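Local coordinates for chromosome partition protein Smc (Pyrococcus furiosus, PDB 3NWC), which probably serves chromosome condensation and partitioning, its hinge domain mediating homodimerization and binding DNA, at residues I44-I55 with L108-Y116. Numbering follows the deposited sequence.
Sequences IKVKDEAYALAI and LPAVDVIEY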
loop_
_atom_site.group_PDB
_atom_site.type_symbol
_atom_site.label_atom_id
_atom_site.label_comp_id
_atom_site.label_asym_id
_atom_site.label_seq_id
_atom_site.Cartn_x
_atom_site.Cartn_y
_atom_site.Cartn_z
ATOM N N ILE A 44 11.874 12.798 -6.087
ATOM C CA ILE A 44 12.335 13.078 -4.730
ATOM C C ILE A 44 13.780 12.624 -4.598
ATOM O O ILE A 44 14.130 11.540 -5.053
ATOM C CB ILE A 44 11.476 12.312 -3.697
ATOM C CG1 ILE A 44 10.038 12.829 -3.731
ATOM C CG2 ILE A 44 12.067 12.429 -2.295
ATOM C CD1 ILE A 44 9.063 12.050 -2.839
ATOM N N LYS A 45 14.613 13.458 -3.986
ATOM C CA LYS A 45 16.016 13.119 -3.731
ATOM C C LYS A 45 16.282 13.173 -2.230
ATOM O O LYS A 45 15.814 14.085 -1.534
ATOM C CB LYS A 45 16.908 14.131 -4.459
ATOM C CG LYS A 45 18.384 13.996 -4.183
ATOM C CD LYS A 45 19.146 15.092 -4.923
ATOM C CE LYS A 45 20.610 14.734 -5.083
ATOM N NZ LYS A 45 21.424 15.933 -5.447
ATOM N N VAL A 46 17.013 12.192 -1.721
ATOM C CA VAL A 46 17.349 12.145 -0.307
ATOM C C VAL A 46 18.593 13.010 -0.062
ATOM O O VAL A 46 19.589 12.892 -0.781
ATOM C CB VAL A 46 17.559 10.694 0.147
ATOM C CG1 VAL A 46 17.949 10.623 1.610
ATOM C CG2 VAL A 46 16.261 9.904 -0.090
ATOM N N LYS A 47 18.529 13.902 0.926
ATOM C CA LYS A 47 19.613 14.864 1.131
ATOM C C LYS A 47 20.805 14.246 1.840
ATOM O O LYS A 47 21.939 14.706 1.684
ATOM C CB LYS A 47 19.122 16.070 1.950
ATOM C CG LYS A 47 18.121 16.958 1.253
ATOM C CD LYS A 47 17.810 18.152 2.160
ATOM C CE LYS A 47 16.820 19.111 1.541
ATOM N NZ LYS A 47 16.717 20.372 2.331
ATOM N N ASP A 48 20.537 13.201 2.617
ATOM C CA ASP A 48 21.522 12.615 3.524
ATOM C C ASP A 48 21.346 11.101 3.605
ATOM O O ASP A 48 20.281 10.604 3.986
ATOM C CB ASP A 48 21.350 13.225 4.916
ATOM C CG ASP A 48 22.324 12.658 5.941
ATOM O OD1 ASP A 48 23.082 11.724 5.614
ATOM O OD2 ASP A 48 22.324 13.152 7.089
ATOM N N GLU A 49 22.406 10.379 3.263
ATOM C CA GLU A 49 22.384 8.925 3.204
ATOM C C GLU A 49 21.931 8.269 4.507
ATOM O O GLU A 49 21.426 7.148 4.491
ATOM C CB GLU A 49 23.772 8.406 2.806
ATOM C CG GLU A 49 23.817 6.953 2.389
ATOM C CD GLU A 49 25.186 6.550 1.865
ATOM O OE1 GLU A 49 26.195 7.140 2.307
ATOM O OE2 GLU A 49 25.249 5.647 1.008
ATOM N N ALA A 50 22.126 8.952 5.632
ATOM C CA ALA A 50 21.693 8.433 6.928
ATOM C C ALA A 50 20.189 8.136 6.956
ATOM O O ALA A 50 19.731 7.285 7.724
ATOM C CB ALA A 50 22.070 9.407 8.048
ATOM N N TYR A 51 19.425 8.833 6.120
ATOM C CA TYR A 51 17.965 8.690 6.120
ATOM C C TYR A 51 17.437 7.954 4.901
ATOM O O TYR A 51 16.223 7.904 4.676
ATOM C CB TYR A 51 17.282 10.061 6.237
ATOM C CG TYR A 51 17.759 10.817 7.446
ATOM C CD1 TYR A 51 17.427 10.388 8.719
ATOM C CD2 TYR A 51 18.565 11.941 7.315
ATOM C CE1 TYR A 51 17.882 11.064 9.840
ATOM C CE2 TYR A 51 19.018 12.621 8.422
ATOM C CZ TYR A 51 18.678 12.180 9.678
ATOM O OH TYR A 51 19.131 12.861 10.787
ATOM N N ALA A 52 18.341 7.374 4.115
ATOM C CA ALA A 52 17.927 6.691 2.892
ATOM C C ALA A 52 16.938 5.564 3.144
ATOM O O ALA A 52 15.964 5.427 2.417
ATOM C CB ALA A 52 19.124 6.174 2.127
ATOM N N LEU A 53 17.195 4.743 4.150
ATOM C CA LEU A 53 16.271 3.656 4.475
ATOM C C LEU A 53 14.952 4.204 5.038
ATOM O O LEU A 53 13.862 3.773 4.662
ATOM C CB LEU A 53 16.930 2.662 5.448
ATOM C CG LEU A 53 16.124 1.446 5.925
ATOM C CD1 LEU A 53 15.646 0.572 4.746
ATOM C CD2 LEU A 53 16.948 0.615 6.890
ATOM N N ALA A 54 15.049 5.169 5.942
ATOM C CA ALA A 54 13.839 5.756 6.518
ATOM C C ALA A 54 12.898 6.319 5.457
ATOM O O ALA A 54 11.678 6.150 5.534
ATOM C CB ALA A 54 14.224 6.842 7.536
ATOM N N ILE A 55 13.463 6.993 4.460
ATOM C CA ILE A 55 12.666 7.579 3.387
ATOM C C ILE A 55 12.114 6.504 2.436
ATOM O O ILE A 55 10.963 6.587 2.009
ATOM C CB ILE A 55 13.468 8.643 2.598
ATOM C CG1 ILE A 55 13.778 9.825 3.531
ATOM C CG2 ILE A 55 12.683 9.124 1.394
ATOM C CD1 ILE A 55 12.518 10.376 4.200
ATOM N N LEU A 108 12.248 14.360 13.677
ATOM C CA LEU A 108 12.616 15.103 12.483
ATOM C C LEU A 108 11.647 14.842 11.340
ATOM O O LEU A 108 11.540 13.704 10.869
ATOM C CB LEU A 108 14.028 14.683 12.063
ATOM C CG LEU A 108 14.630 15.191 10.750
ATOM C CD1 LEU A 108 14.849 16.713 10.796
ATOM C CD2 LEU A 108 15.950 14.478 10.491
ATOM N N PRO A 109 10.947 15.890 10.872
ATOM C CA PRO A 109 10.046 15.706 9.732
ATOM C C PRO A 109 10.766 15.136 8.517
ATOM O O PRO A 109 11.818 15.629 8.105
ATOM C CB PRO A 109 9.575 17.122 9.423
ATOM C CG PRO A 109 9.586 17.796 10.768
ATOM C CD PRO A 109 10.816 17.239 11.463
ATOM N N ALA A 110 10.181 14.101 7.925
ATOM C CA ALA A 110 10.830 13.460 6.794
ATOM C C ALA A 110 11.048 14.411 5.624
ATOM O O ALA A 110 12.035 14.300 4.903
ATOM C CB ALA A 110 10.023 12.215 6.346
ATOM N N VAL A 111 10.135 15.354 5.430
ATOM C CA VAL A 111 10.279 16.303 4.339
ATOM C C VAL A 111 11.545 17.144 4.487
ATOM O O VAL A 111 12.049 17.667 3.505
ATOM C CB VAL A 111 9.062 17.246 4.192
ATOM C CG1 VAL A 111 7.796 16.450 3.912
ATOM C CG2 VAL A 111 8.900 18.118 5.435
ATOM N N ASP A 112 12.062 17.261 5.705
ATOM C CA ASP A 112 13.270 18.058 5.929
ATOM C C ASP A 112 14.513 17.422 5.318
ATOM O O ASP A 112 15.520 18.097 5.113
ATOM C CB ASP A 112 13.512 18.270 7.410
ATOM C CG ASP A 112 12.538 19.252 8.015
ATOM O OD1 ASP A 112 11.666 19.753 7.277
ATOM O OD2 ASP A 112 12.654 19.500 9.224
ATOM N N VAL A 113 14.452 16.123 5.044
ATOM C CA VAL A 113 15.649 15.434 4.566
ATOM C C VAL A 113 15.573 15.038 3.092
ATOM O O VAL A 113 16.376 14.232 2.619
ATOM C CB VAL A 113 16.027 14.228 5.456
ATOM C CG1 VAL A 113 16.245 14.673 6.901
ATOM C CG2 VAL A 113 14.971 13.118 5.371
ATOM N N ILE A 114 14.641 15.643 2.362
ATOM C CA ILE A 114 14.511 15.410 0.931
ATOM C C ILE A 114 14.457 16.727 0.162
ATOM O O ILE A 114 14.183 17.795 0.726
ATOM C CB ILE A 114 13.238 14.597 0.592
ATOM C CG1 ILE A 114 11.994 15.336 1.090
ATOM C CG2 ILE A 114 13.330 13.166 1.162
ATOM C CD1 ILE A 114 10.677 14.708 0.661
ATOM N N GLU A 115 14.731 16.631 -1.130
ATOM C CA GLU A 115 14.631 17.748 -2.049
ATOM C C GLU A 115 13.684 17.379 -3.165
ATOM O O GLU A 115 13.637 16.226 -3.610
ATOM C CB GLU A 115 16.003 18.107 -2.639
ATOM C CG GLU A 115 16.957 18.679 -1.631
ATOM C CD GLU A 115 18.269 19.123 -2.239
ATOM O OE1 GLU A 115 18.503 18.836 -3.429
ATOM O OE2 GLU A 115 19.063 19.765 -1.519
ATOM N N TYR A 116 12.908 18.357 -3.607
ATOM C CA TYR A 116 11.902 18.118 -4.628
ATOM C C TYR A 116 11.515 19.462 -5.202
ATOM O O TYR A 116 11.757 20.495 -4.578
ATOM C CB TYR A 116 10.675 17.417 -4.024
ATOM C CG TYR A 116 10.086 18.169 -2.862
ATOM C CD1 TYR A 116 10.548 17.962 -1.573
ATOM C CD2 TYR A 116 9.075 19.105 -3.055
ATOM C CE1 TYR A 116 10.026 18.667 -0.507
ATOM C CE2 TYR A 116 8.555 19.812 -1.999
ATOM C CZ TYR A 116 9.027 19.589 -0.726
ATOM O OH TYR A 116 8.492 20.295 0.334
#
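Lys45 and Glu115 form a hydrogen-bonded antiparallel pair, Lys45 N giving to Glu115 O at 3.0 Å and Glu115 N to Lys45 O at 2.8 Å; one step on, Val46 faces Ile114 as a non-hydrogen-bonded pair. Past the strand, Lys47 N donates to Val113 O (2.8 Å, nearly straight at 170°). Val113 packs against Tyr51 and Ile55 at the start of helix 52-59. Its CG1 lies 3.6 Å from Tyr51 CD2, approaching the ring obliquely, while CG2 reaches Tyr51 CB and Ile55 CD1. Leu108 CD2 comes to the far end of the same ring, 3.6 Å from Tyr51 OH. With CG anti to its carbonyl carbon (chi1 -55°), the tyrosine reaches from the helix N-cap position across both side chains, and Ile133 of strand 131-134 touches it as well. Replacing it with an alanine would probably open a gap beside Val113 CG1 and leave Leu108 without its aromatic neighbour. Deeper in, Ile55 sets CD1 against Ala110 CB (3.8 Å) and CG2 against Ile114 CG2, which also meets Ile44 CG2; Val124 and Leu128 of helix 121-128 touch Ile114 too. On the exposed side, the extended Lys47 chain crosses Glu115 at about a right angle, its CE 3.2 Å from Glu115 CG and close to Ile114 O, while Lys45 runs alongside Glu115. Neither ammonium closes a salt bridge, Lys47 NZ staying 4.5 Å from Glu115 OE2, so any electrostatic help is likely to be modest. Backbone bonds, apolar side chains and the methylenes of Lys47 and Glu115 thus join strand 45-46 and the start of helix 52-59 to segment 108-116 within the hinge domain.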